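Local coordinates for insecticidal crystal protein Cry7Cal (Bacillus thuringiensis, PDB 5ZI1) that acts as an insecticidal delta-endotoxin active against locusts, probably by binding receptors on the insect gut and damaging its membrane, at residues A[247-258]-A[447-458]; A[266-274]-A[363-371]. One frame throughout, in Å; residues are numbered along the deposited sequence.

Both contacts belong to the middle domain of a three-domain delta-endotoxin, and they illustrate how the depth of a contact shapes its chemistry. Interaction 1 is buried: a short antiparallel ladder of four backbone bonds joins part of 247-258 to 447-458, and side chains and waters carry the rest, including apolar packing, a tryptophan-threonine bond and a bridging serine. Interaction 2, about 28 Å away between centres, is only partly buried and sets the loop 266-274 against a hairpin end, relying on one backbone bond, a water and the faces of a single indole. The two meet where Ile-447 packs on Gln-371 and Trp-271, and Pro-257 also touches Trp-271, so apolar packing runs from one contact to the other.

Interaction 1: residues A[247-258]-A[447-458]; sequences TELTRQIFTDPI and IPVLGWTHVSVR
Ile-253 and Trp-452 form the hydrogen-bonded pair of a short antiparallel ladder, in which strands 252-254 and 448-454 approach to 4.5 Å between axes with 146° between their directions. Each amide of this pair meets the other's carbonyl, and the bonds Thr-255 N to Leu-450 O and Ile-258 N to Pro-448 O extend the pairing toward Ile-258. At the next pair the Phe-254 ring lies over a residue without a side chain, Gly-451 CA standing 3.7 Å from its centroid over one face. The indole of Trp-452, on the other side of the sheet, presents its edge across the contact: NE1 donates to Thr-255 OG1 at 3.1 Å, with the oxygen in the ring plane. Toward Glu-248 the direct ladder gives way to side chains and water. His-454, its CG anti to the backbone N (chi1 -163°), turns one imidazole face to Leu-249, whose CD1 sits 3.4 Å from the ring centroid. Ser-456 OG fixes this arrangement twice over, accepting Leu-249 N at 3.1 Å and sharing a hydrogen bond of 2.7 Å with His-454 ND1. One water joins Leu-249 O and Arg-251 O to His-454 N. Glu-248 extends to take Arg-458 N on OE2 at 2.9 Å, from above the carboxylate plane, while its OE1 forms a salt bridge with Lys-475. Strand 430-437 pairs with the far edge of 448-454, making it the middle strand of three, and Asp-256 ties the contact to helix 208-227 of the helical domain through salt bridges to Arg-217 and Arg-220.

Interaction 2: residues A[266-274]-A[363-371]; sequences TKYPDWYGA and ANKSATWYQ
A first torsion that sets CG anti to the backbone N (chi1 -166°) and a chi2 of -9° that nearly eclipses CA with CD1 carry the Trp-369 indole across to Ala-274 and Pro-269. Ala-274 CB stands 3.7 Å from the centroid of the six-membered ring, 3° from its normal, a CH-pi contact over one face. Lys-365, from the partner strand of the same hairpin, lays its CD over the opposite face, so the indole's tilt is restrained between an aliphatic chain and the methyl group, beside which lies the Gln-371 amide nitrogen. Pro-269 lies alongside, pointing the other way, its CG 3.6 Å from Trp-369 CZ2, and the carbonyl of Asp-270 meets the ring edge in plane. The pyrrole nitrogen is satisfied by water: Trp-369 NE1 donates to a molecule that donates to Pro-269 O and Gln-371 OE1, linking loop and strand. Direct backbone bonding across the contact comes from Lys-365 N, which reaches Lys-267 O at 2.9 Å. Beside it, Ala-363 O lies at the edge of the Tyr-268 ring, 3.0 Å from CD1, while the tyrosine hydroxyl bonds to Asp-310. Ser-366 OG donates to Asn-364 OD1, steadying the hairpin from within. The turn between strands 352-365 and 369-382 is one of the hairpin loops of the three-sheet beta-prism domain, with 266-274 packed against its base; such loops are implicated in receptor recognition in related toxins.

Interaction 1: residues A[247-258]-A[447-458]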
loop_
_atom_site.group_PDB
_atom_site.type_symbol
_atom_site.label_atom_id
_atom_site.label_comp_id
_atom_site.label_asym_id
_atom_site.label_seq_id
_atom_site.Cartn_x
_atom_site.Cartn_y
_atom_site.Cartn_z
ATOM N N THR A 247 8.336 6.422 5.811
ATOM C CA THR A 247 7.856 5.085 5.506
ATOM C C THR A 247 7.483 4.941 4.037
ATOM O O THR A 247 7.254 5.929 3.318
ATOM C CB THR A 247 6.664 4.763 6.379
ATOM O OG1 THR A 247 5.637 5.715 6.086
ATOM C CG2 THR A 247 7.056 4.914 7.840
ATOM N N GLU A 248 7.429 3.681 3.590
ATOM C CA GLU A 248 7.103 3.359 2.207
ATOM C C GLU A 248 6.095 2.218 2.167
ATOM O O GLU A 248 6.178 1.288 2.972
ATOM C CB GLU A 248 8.348 2.952 1.406
ATOM C CG GLU A 248 9.595 3.779 1.679
ATOM C CD GLU A 248 10.715 3.471 0.671
ATOM O OE1 GLU A 248 10.981 2.263 0.425
ATOM O OE2 GLU A 248 11.308 4.436 0.113
ATOM N N LEU A 249 5.162 2.295 1.210
ATOM C CA LEU A 249 4.218 1.226 0.895
ATOM C C LEU A 249 4.713 0.497 -0.350
ATOM O O LEU A 249 4.601 1.020 -1.461
ATOM C CB LEU A 249 2.826 1.795 0.628
ATOM C CG LEU A 249 2.197 2.693 1.674
ATOM C CD1 LEU A 249 1.011 3.443 1.072
ATOM C CD2 LEU A 249 1.774 1.857 2.896
ATOM N N THR A 250 5.215 -0.715 -0.184
ATOM C CA THR A 250 5.815 -1.447 -1.290
ATOM C C THR A 250 4.842 -2.358 -2.021
ATOM O O THR A 250 5.267 -3.090 -2.917
ATOM C CB THR A 250 6.975 -2.290 -0.774
ATOM O OG1 THR A 250 6.473 -3.214 0.194
ATOM C CG2 THR A 250 8.039 -1.411 -0.138
ATOM N N ARG A 251 3.575 -2.379 -1.631
ATOM C CA ARG A 251 2.636 -3.320 -2.222
ATOM C C ARG A 251 2.285 -2.905 -3.651
ATOM O O ARG A 251 2.208 -1.717 -3.970
ATOM C CB ARG A 251 1.371 -3.422 -1.367
ATOM C CG ARG A 251 0.314 -2.346 -1.575
ATOM C CD ARG A 251 0.796 -0.980 -1.157
ATOM N NE ARG A 251 -0.197 0.087 -1.327
ATOM C CZ ARG A 251 -0.491 0.693 -2.480
ATOM N NH1 ARG A 251 0.100 0.330 -3.617
ATOM N NH2 ARG A 251 -1.399 1.659 -2.491
ATOM N N GLN A 252 2.072 -3.894 -4.510
ATOM C CA GLN A 252 1.704 -3.674 -5.904
ATOM C C GLN A 252 0.229 -4.000 -6.100
ATOM O O GLN A 252 -0.225 -5.081 -5.717
ATOM C CB GLN A 252 2.570 -4.549 -6.819
ATOM C CG GLN A 252 2.263 -4.465 -8.333
ATOM C CD GLN A 252 3.237 -5.321 -9.140
ATOM O OE1 GLN A 252 4.127 -4.800 -9.811
ATOM N NE2 GLN A 252 3.090 -6.638 -9.046
ATOM N N ILE A 253 -0.518 -3.084 -6.716
ATOM C CA ILE A 253 -1.917 -3.338 -7.024
ATOM C C ILE A 253 -2.161 -3.203 -8.522
ATOM O O ILE A 253 -1.399 -2.556 -9.252
ATOM C CB ILE A 253 -2.852 -2.413 -6.244
ATOM C CG1 ILE A 253 -2.497 -0.962 -6.489
ATOM C CG2 ILE A 253 -2.825 -2.777 -4.739
ATOM C CD1 ILE A 253 -3.206 -0.037 -5.504
ATOM N N PHE A 254 -3.250 -3.832 -8.977
ATOM C CA PHE A 254 -3.565 -3.937 -10.402
ATOM C C PHE A 254 -4.891 -3.280 -10.722
ATOM O O PHE A 254 -5.886 -3.512 -10.028
ATOM C CB PHE A 254 -3.587 -5.394 -10.859
ATOM C CG PHE A 254 -2.206 -5.991 -10.972
ATOM C CD1 PHE A 254 -1.511 -6.399 -9.818
ATOM C CD2 PHE A 254 -1.577 -6.091 -12.215
ATOM C CE1 PHE A 254 -0.241 -6.947 -9.903
ATOM C CE2 PHE A 254 -0.301 -6.625 -12.314
ATOM C CZ PHE A 254 0.380 -7.043 -11.152
ATOM N N THR A 255 -4.885 -2.450 -11.772
ATOM C CA THR A 255 -6.092 -1.854 -12.326
ATOM C C THR A 255 -6.872 -2.915 -13.102
ATOM O O THR A 255 -6.371 -4.014 -13.373
ATOM C CB THR A 255 -5.746 -0.658 -13.229
ATOM O OG1 THR A 255 -4.640 -0.981 -14.088
ATOM C CG2 THR A 255 -5.391 0.591 -12.408
ATOM N N ASP A 256 -8.121 -2.590 -13.452
ATOM C CA ASP A 256 -8.971 -3.578 -14.114
ATOM C C ASP A 256 -8.339 -4.033 -15.428
ATOM O O ASP A 256 -7.639 -3.258 -16.093
ATOM C CB ASP A 256 -10.364 -3.016 -14.390
ATOM C CG ASP A 256 -11.120 -2.684 -13.119
ATOM O OD1 ASP A 256 -10.658 -3.099 -12.023
ATOM O OD2 ASP A 256 -12.179 -2.017 -13.215
ATOM N N PRO A 257 -8.545 -5.289 -15.821
ATOM C CA PRO A 257 -7.947 -5.756 -17.081
ATOM C C PRO A 257 -8.414 -4.911 -18.258
ATOM O O PRO A 257 -9.542 -4.410 -18.285
ATOM C CB PRO A 257 -8.418 -7.210 -17.186
ATOM C CG PRO A 257 -8.656 -7.624 -15.684
ATOM C CD PRO A 257 -9.246 -6.364 -15.087
ATOM N N ILE A 258 -7.507 -4.713 -19.211
ATOM C CA ILE A 258 -7.791 -3.875 -20.385
ATOM C C ILE A 258 -8.426 -4.802 -21.410
ATOM O O ILE A 258 -7.772 -5.373 -22.283
ATOM C CB ILE A 258 -6.534 -3.191 -20.928
ATOM C CG1 ILE A 258 -5.782 -2.421 -19.839
ATOM C CG2 ILE A 258 -6.887 -2.278 -22.093
ATOM C CD1 ILE A 258 -4.463 -1.899 -20.367
ATOM N N ILE A 447 -5.171 -9.975 -23.286
ATOM C CA ILE A 447 -5.855 -9.054 -22.379
ATOM C C ILE A 447 -4.863 -8.643 -21.295
ATOM O O ILE A 447 -4.653 -9.400 -20.336
ATOM C CB ILE A 447 -7.102 -9.689 -21.753
ATOM C CG1 ILE A 447 -8.077 -10.162 -22.832
ATOM C CG2 ILE A 447 -7.803 -8.698 -20.852
ATOM C CD1 ILE A 447 -9.287 -10.841 -22.244
ATOM N N PRO A 448 -4.234 -7.475 -21.396
ATOM C CA PRO A 448 -3.200 -7.099 -20.426
ATOM C C PRO A 448 -3.796 -6.553 -19.139
ATOM O O PRO A 448 -4.942 -6.105 -19.084
ATOM C CB PRO A 448 -2.415 -6.009 -21.161
ATOM C CG PRO A 448 -3.240 -5.690 -22.427
ATOM C CD PRO A 448 -4.542 -6.367 -22.304
ATOM N N VAL A 449 -3.005 -6.608 -18.077
ATOM C CA VAL A 449 -3.407 -6.012 -16.809
ATOM C C VAL A 449 -2.232 -5.208 -16.281
ATOM O O VAL A 449 -1.100 -5.704 -16.249
ATOM C CB VAL A 449 -3.858 -7.062 -15.778
ATOM C CG1 VAL A 449 -4.615 -6.390 -14.657
ATOM C CG2 VAL A 449 -4.704 -8.122 -16.416
ATOM N N LEU A 450 -2.493 -3.972 -15.874
ATOM C CA LEU A 450 -1.442 -3.055 -15.467
ATOM C C LEU A 450 -1.258 -3.093 -13.945
ATOM O O LEU A 450 -2.237 -3.093 -13.182
ATOM C CB LEU A 450 -1.765 -1.640 -15.959
ATOM C CG LEU A 450 -1.954 -1.429 -17.489
ATOM C CD1 LEU A 450 -2.160 0.037 -17.826
ATOM C CD2 LEU A 450 -0.797 -1.987 -18.315
ATOM N N GLY A 451 -0.001 -3.146 -13.516
ATOM C CA GLY A 451 0.360 -3.156 -12.099
ATOM C C GLY A 451 1.074 -1.866 -11.733
ATOM O O GLY A 451 1.889 -1.348 -12.515
ATOM N N TRP A 452 0.750 -1.355 -10.544
ATOM C CA TRP A 452 1.197 -0.062 -10.040
ATOM C C TRP A 452 1.830 -0.212 -8.660
ATOM O O TRP A 452 1.369 -1.021 -7.840
ATOM C CB TRP A 452 0.006 0.902 -9.945
ATOM C CG TRP A 452 -0.777 1.002 -11.217
ATOM C CD1 TRP A 452 -1.725 0.146 -11.660
ATOM C CD2 TRP A 452 -0.646 2.017 -12.221
ATOM N NE1 TRP A 452 -2.205 0.561 -12.884
ATOM C CE2 TRP A 452 -1.557 1.710 -13.247
ATOM C CE3 TRP A 452 0.150 3.160 -12.344
ATOM C CZ2 TRP A 452 -1.701 2.509 -14.388
ATOM C CZ3 TRP A 452 0.010 3.956 -13.484
ATOM C CH2 TRP A 452 -0.911 3.623 -14.487
ATOM N N THR A 453 2.863 0.592 -8.393
ATOM C CA THR A 453 3.434 0.732 -7.056
ATOM C C THR A 453 3.256 2.165 -6.557
ATOM O O THR A 453 3.083 3.101 -7.341
ATOM C CB THR A 453 4.912 0.357 -7.025
ATOM O OG1 THR A 453 5.654 1.223 -7.916
ATOM C CG2 THR A 453 5.098 -1.116 -7.396
ATOM N N HIS A 454 3.302 2.314 -5.236
ATOM C CA HIS A 454 3.007 3.568 -4.550
ATOM C C HIS A 454 4.202 4.511 -4.596
ATOM O O HIS A 454 5.352 4.083 -4.461
ATOM C CB HIS A 454 2.639 3.264 -3.095
ATOM C CG HIS A 454 1.947 4.381 -2.384
ATOM N ND1 HIS A 454 2.598 5.218 -1.504
ATOM C CD2 HIS A 454 0.653 4.776 -2.394
ATOM C CE1 HIS A 454 1.741 6.097 -1.017
ATOM N NE2 HIS A 454 0.550 5.846 -1.536
ATOM N N VAL A 455 3.935 5.809 -4.779
ATOM C CA VAL A 455 5.028 6.759 -4.990
ATOM C C VAL A 455 5.796 7.079 -3.707
ATOM O O VAL A 455 6.874 7.691 -3.773
ATOM C CB VAL A 455 4.456 8.005 -5.712
ATOM C CG1 VAL A 455 5.474 9.136 -5.843
ATOM C CG2 VAL A 455 3.993 7.608 -7.105
ATOM N N SER A 456 5.315 6.627 -2.538
ATOM C CA SER A 456 6.108 6.795 -1.325
ATOM C C SER A 456 7.393 5.984 -1.374
ATOM O O SER A 456 8.357 6.316 -0.671
ATOM C CB SER A 456 5.299 6.391 -0.091
ATOM O OG SER A 456 4.891 5.040 -0.181
ATOM N N VAL A 457 7.435 4.919 -2.172
ATOM C CA VAL A 457 8.687 4.196 -2.341
ATOM C C VAL A 457 9.650 5.056 -3.143
ATOM O O VAL A 457 9.313 5.543 -4.230
ATOM C CB VAL A 457 8.455 2.861 -3.051
ATOM C CG1 VAL A 457 9.748 2.039 -3.018
ATOM C CG2 VAL A 457 7.281 2.148 -2.429
ATOM N N ARG A 458 10.841 5.228 -2.626
ATOM C CA ARG A 458 11.828 6.069 -3.238
ATOM C C ARG A 458 12.932 5.212 -3.846
ATOM O O ARG A 458 13.214 4.117 -3.355
ATOM C CB ARG A 458 12.388 7.048 -2.205
ATOM C CG ARG A 458 11.293 7.896 -1.518
ATOM C CD ARG A 458 10.291 8.450 -2.552
ATOM N NE ARG A 458 11.007 9.141 -3.632
ATOM C CZ ARG A 458 10.555 9.311 -4.876
ATOM N NH1 ARG A 458 11.315 9.946 -5.771
ATOM N NH2 ARG A 458 9.354 8.856 -5.231
HETATM O O HOH W 1 8.933 7.915 1.350
HETATM O O HOH W 2 4.275 0.097 -3.760
HETATM O O HOH W 3 -5.222 -2.318 -16.140
#

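Interaction 2: residues A[266-274]-A[363-371]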
loop_
_atom_site.group_PDB
_atom_site.type_symbol
_atom_site.label_atom_id
_atom_site.label_comp_id
_atom_site.label_asym_id
_atom_site.label_seq_id
_atom_site.Cartn_x
_atom_site.Cartn_y
_atom_site.Cartn_z
ATOM N N THR A 266 -23.422 -9.659 -29.882
ATOM C CA THR A 266 -22.847 -10.993 -30.033
ATOM C C THR A 266 -21.464 -10.945 -30.667
ATOM O O THR A 266 -20.635 -11.823 -30.404
ATOM C CB THR A 266 -23.769 -11.894 -30.857
ATOM O OG1 THR A 266 -23.542 -11.659 -32.249
ATOM C CG2 THR A 266 -25.220 -11.619 -30.530
ATOM N N LYS A 267 -21.181 -9.922 -31.480
ATOM C CA LYS A 267 -19.875 -9.833 -32.119
ATOM C C LYS A 267 -18.845 -9.154 -31.219
ATOM O O LYS A 267 -17.648 -9.457 -31.298
ATOM C CB LYS A 267 -19.999 -9.079 -33.440
ATOM C CG LYS A 267 -18.764 -9.103 -34.284
ATOM C CD LYS A 267 -19.130 -8.995 -35.761
ATOM C CE LYS A 267 -18.108 -8.153 -36.497
ATOM N NZ LYS A 267 -18.511 -7.829 -37.918
ATOM N N TYR A 268 -19.284 -8.235 -30.371
ATOM C CA TYR A 268 -18.400 -7.506 -29.470
ATOM C C TYR A 268 -18.746 -7.831 -28.013
ATOM O O TYR A 268 -19.189 -6.959 -27.260
ATOM C CB TYR A 268 -18.514 -6.013 -29.758
ATOM C CG TYR A 268 -18.245 -5.671 -31.209
ATOM C CD1 TYR A 268 -16.966 -5.776 -31.734
ATOM C CD2 TYR A 268 -19.270 -5.249 -32.059
ATOM C CE1 TYR A 268 -16.704 -5.480 -33.049
ATOM C CE2 TYR A 268 -19.019 -4.942 -33.381
ATOM C CZ TYR A 268 -17.734 -5.059 -33.872
ATOM O OH TYR A 268 -17.456 -4.764 -35.189
ATOM N N PRO A 269 -18.579 -9.075 -27.586
ATOM C CA PRO A 269 -18.963 -9.424 -26.209
ATOM C C PRO A 269 -17.968 -8.875 -25.195
ATOM O O PRO A 269 -16.859 -8.446 -25.533
ATOM C CB PRO A 269 -18.971 -10.961 -26.209
ATOM C CG PRO A 269 -17.938 -11.323 -27.238
ATOM C CD PRO A 269 -17.930 -10.203 -28.277
ATOM N N ASP A 270 -18.410 -8.847 -23.936
ATOM C CA ASP A 270 -17.485 -8.644 -22.824
ATOM C C ASP A 270 -16.414 -9.729 -22.819
ATOM O O ASP A 270 -16.668 -10.893 -23.137
ATOM C CB ASP A 270 -18.225 -8.659 -21.492
ATOM C CG ASP A 270 -19.121 -7.452 -21.300
ATOM O OD1 ASP A 270 -19.052 -6.519 -22.119
ATOM O OD2 ASP A 270 -19.893 -7.434 -20.314
ATOM N N TRP A 271 -15.203 -9.343 -22.429
ATOM C CA TRP A 271 -14.108 -10.303 -22.428
ATOM C C TRP A 271 -14.290 -11.416 -21.387
ATOM O O TRP A 271 -13.669 -12.474 -21.544
ATOM C CB TRP A 271 -12.767 -9.576 -22.210
ATOM C CG TRP A 271 -12.611 -8.959 -20.830
ATOM C CD1 TRP A 271 -12.849 -7.658 -20.480
ATOM C CD2 TRP A 271 -12.201 -9.625 -19.623
ATOM N NE1 TRP A 271 -12.612 -7.472 -19.141
ATOM C CE2 TRP A 271 -12.210 -8.663 -18.590
ATOM C CE3 TRP A 271 -11.815 -10.935 -19.319
ATOM C CZ2 TRP A 271 -11.843 -8.971 -17.273
ATOM C CZ3 TRP A 271 -11.446 -11.240 -18.004
ATOM C CH2 TRP A 271 -11.470 -10.264 -17.006
ATOM N N TYR A 272 -15.141 -11.225 -20.366
ATOM C CA TYR A 272 -15.168 -12.153 -19.223
ATOM C C TYR A 272 -15.325 -13.610 -19.656
ATOM O O TYR A 272 -14.573 -14.485 -19.205
ATOM C CB TYR A 272 -16.283 -11.793 -18.239
ATOM C CG TYR A 272 -16.308 -10.356 -17.789
ATOM C CD1 TYR A 272 -15.207 -9.780 -17.172
ATOM C CD2 TYR A 272 -17.450 -9.576 -17.967
ATOM C CE1 TYR A 272 -15.242 -8.459 -16.754
ATOM C CE2 TYR A 272 -17.493 -8.254 -17.556
ATOM C CZ TYR A 272 -16.385 -7.706 -16.950
ATOM O OH TYR A 272 -16.420 -6.396 -16.544
ATOM N N GLY A 273 -16.289 -13.889 -20.545
ATOM C CA GLY A 273 -16.514 -15.252 -21.001
ATOM C C GLY A 273 -15.301 -15.911 -21.624
ATOM O O GLY A 273 -15.229 -17.141 -21.665
ATOM N N ALA A 274 -14.330 -15.120 -22.097
ATOM C CA ALA A 274 -13.117 -15.673 -22.691
ATOM C C ALA A 274 -12.045 -16.034 -21.668
ATOM O O ALA A 274 -11.137 -16.809 -21.996
ATOM C CB ALA A 274 -12.534 -14.687 -23.708
ATOM N N ALA A 363 -12.577 -6.168 -29.289
ATOM C CA ALA A 363 -12.720 -7.614 -29.409
ATOM C C ALA A 363 -13.567 -7.932 -30.635
ATOM O O ALA A 363 -14.370 -7.119 -31.085
ATOM C CB ALA A 363 -13.371 -8.230 -28.168
ATOM N N ASN A 364 -13.406 -9.145 -31.143
ATOM C CA ASN A 364 -14.243 -9.623 -32.232
ATOM C C ASN A 364 -14.477 -11.108 -32.041
ATOM O O ASN A 364 -13.513 -11.872 -31.929
ATOM C CB ASN A 364 -13.591 -9.372 -33.583
ATOM C CG ASN A 364 -14.470 -9.819 -34.714
ATOM O OD1 ASN A 364 -14.424 -10.973 -35.146
ATOM N ND2 ASN A 364 -15.303 -8.912 -35.187
ATOM N N LYS A 365 -15.745 -11.520 -32.014
ATOM C CA LYS A 365 -16.106 -12.929 -31.897
ATOM C C LYS A 365 -16.884 -13.335 -33.143
ATOM O O LYS A 365 -18.022 -12.907 -33.336
ATOM C CB LYS A 365 -16.913 -13.200 -30.631
ATOM C CG LYS A 365 -17.113 -14.677 -30.359
ATOM C CD LYS A 365 -17.860 -14.887 -29.048
ATOM C CE LYS A 365 -17.833 -16.339 -28.599
ATOM N NZ LYS A 365 -18.715 -17.208 -29.420
ATOM N N SER A 366 -16.267 -14.178 -33.968
ATOM C CA SER A 366 -16.869 -14.664 -35.203
ATOM C C SER A 366 -16.600 -16.156 -35.358
ATOM O O SER A 366 -17.253 -16.981 -34.712
ATOM C CB SER A 366 -16.321 -13.883 -36.402
ATOM O OG SER A 366 -16.516 -12.487 -36.220
ATOM N N ALA A 367 -15.655 -16.519 -36.225
ATOM C CA ALA A 367 -15.229 -17.909 -36.259
ATOM C C ALA A 367 -14.326 -18.216 -35.077
ATOM O O ALA A 367 -14.278 -19.363 -34.621
ATOM C CB ALA A 367 -14.511 -18.227 -37.567
ATOM N N THR A 368 -13.596 -17.211 -34.588
ATOM C CA THR A 368 -12.800 -17.299 -33.376
ATOM C C THR A 368 -13.002 -16.010 -32.594
ATOM O O THR A 368 -13.710 -15.101 -33.035
ATOM C CB THR A 368 -11.319 -17.544 -33.680
ATOM O OG1 THR A 368 -10.629 -17.799 -32.453
ATOM C CG2 THR A 368 -10.698 -16.337 -34.370
ATOM N N TRP A 369 -12.384 -15.931 -31.416
ATOM C CA TRP A 369 -12.663 -14.870 -30.453
ATOM C C TRP A 369 -11.365 -14.114 -30.183
ATOM O O TRP A 369 -10.463 -14.633 -29.519
ATOM C CB TRP A 369 -13.266 -15.473 -29.185
ATOM C CG TRP A 369 -13.899 -14.497 -28.253
ATOM C CD1 TRP A 369 -13.850 -13.139 -28.332
ATOM C CD2 TRP A 369 -14.679 -14.808 -27.086
ATOM N NE1 TRP A 369 -14.552 -12.580 -27.288
ATOM C CE2 TRP A 369 -15.066 -13.585 -26.506
ATOM C CE3 TRP A 369 -15.085 -16.000 -26.475
ATOM C CZ2 TRP A 369 -15.838 -13.520 -25.341
ATOM C CZ3 TRP A 369 -15.862 -15.931 -25.322
ATOM C CH2 TRP A 369 -16.231 -14.703 -24.772
ATOM N N TYR A 370 -11.257 -12.904 -30.726
ATOM C CA TYR A 370 -10.067 -12.072 -30.612
ATOM C C TYR A 370 -10.229 -11.043 -29.503
ATOM O O TYR A 370 -11.318 -10.510 -29.281
ATOM C CB TYR A 370 -9.776 -11.335 -31.931
ATOM C CG TYR A 370 -9.353 -12.233 -33.077
ATOM C CD1 TYR A 370 -8.173 -12.962 -33.010
ATOM C CD2 TYR A 370 -10.127 -12.335 -34.238
ATOM C CE1 TYR A 370 -7.777 -13.778 -34.047
ATOM C CE2 TYR A 370 -9.740 -13.143 -35.280
ATOM C CZ TYR A 370 -8.564 -13.863 -35.186
ATOM O OH TYR A 370 -8.164 -14.675 -36.224
ATOM N N GLN A 371 -9.127 -10.745 -28.817
ATOM C CA GLN A 371 -9.080 -9.641 -27.868
ATOM C C GLN A 371 -7.979 -8.701 -28.322
ATOM O O GLN A 371 -6.880 -9.151 -28.671
ATOM C CB GLN A 371 -8.824 -10.131 -26.438
ATOM C CG GLN A 371 -9.538 -11.405 -26.107
ATOM C CD GLN A 371 -11.009 -11.211 -25.792
ATOM O OE1 GLN A 371 -11.481 -10.096 -25.515
ATOM N NE2 GLN A 371 -11.746 -12.306 -25.815
HETATM O O HOH W 4 -14.544 -9.941 -25.756
#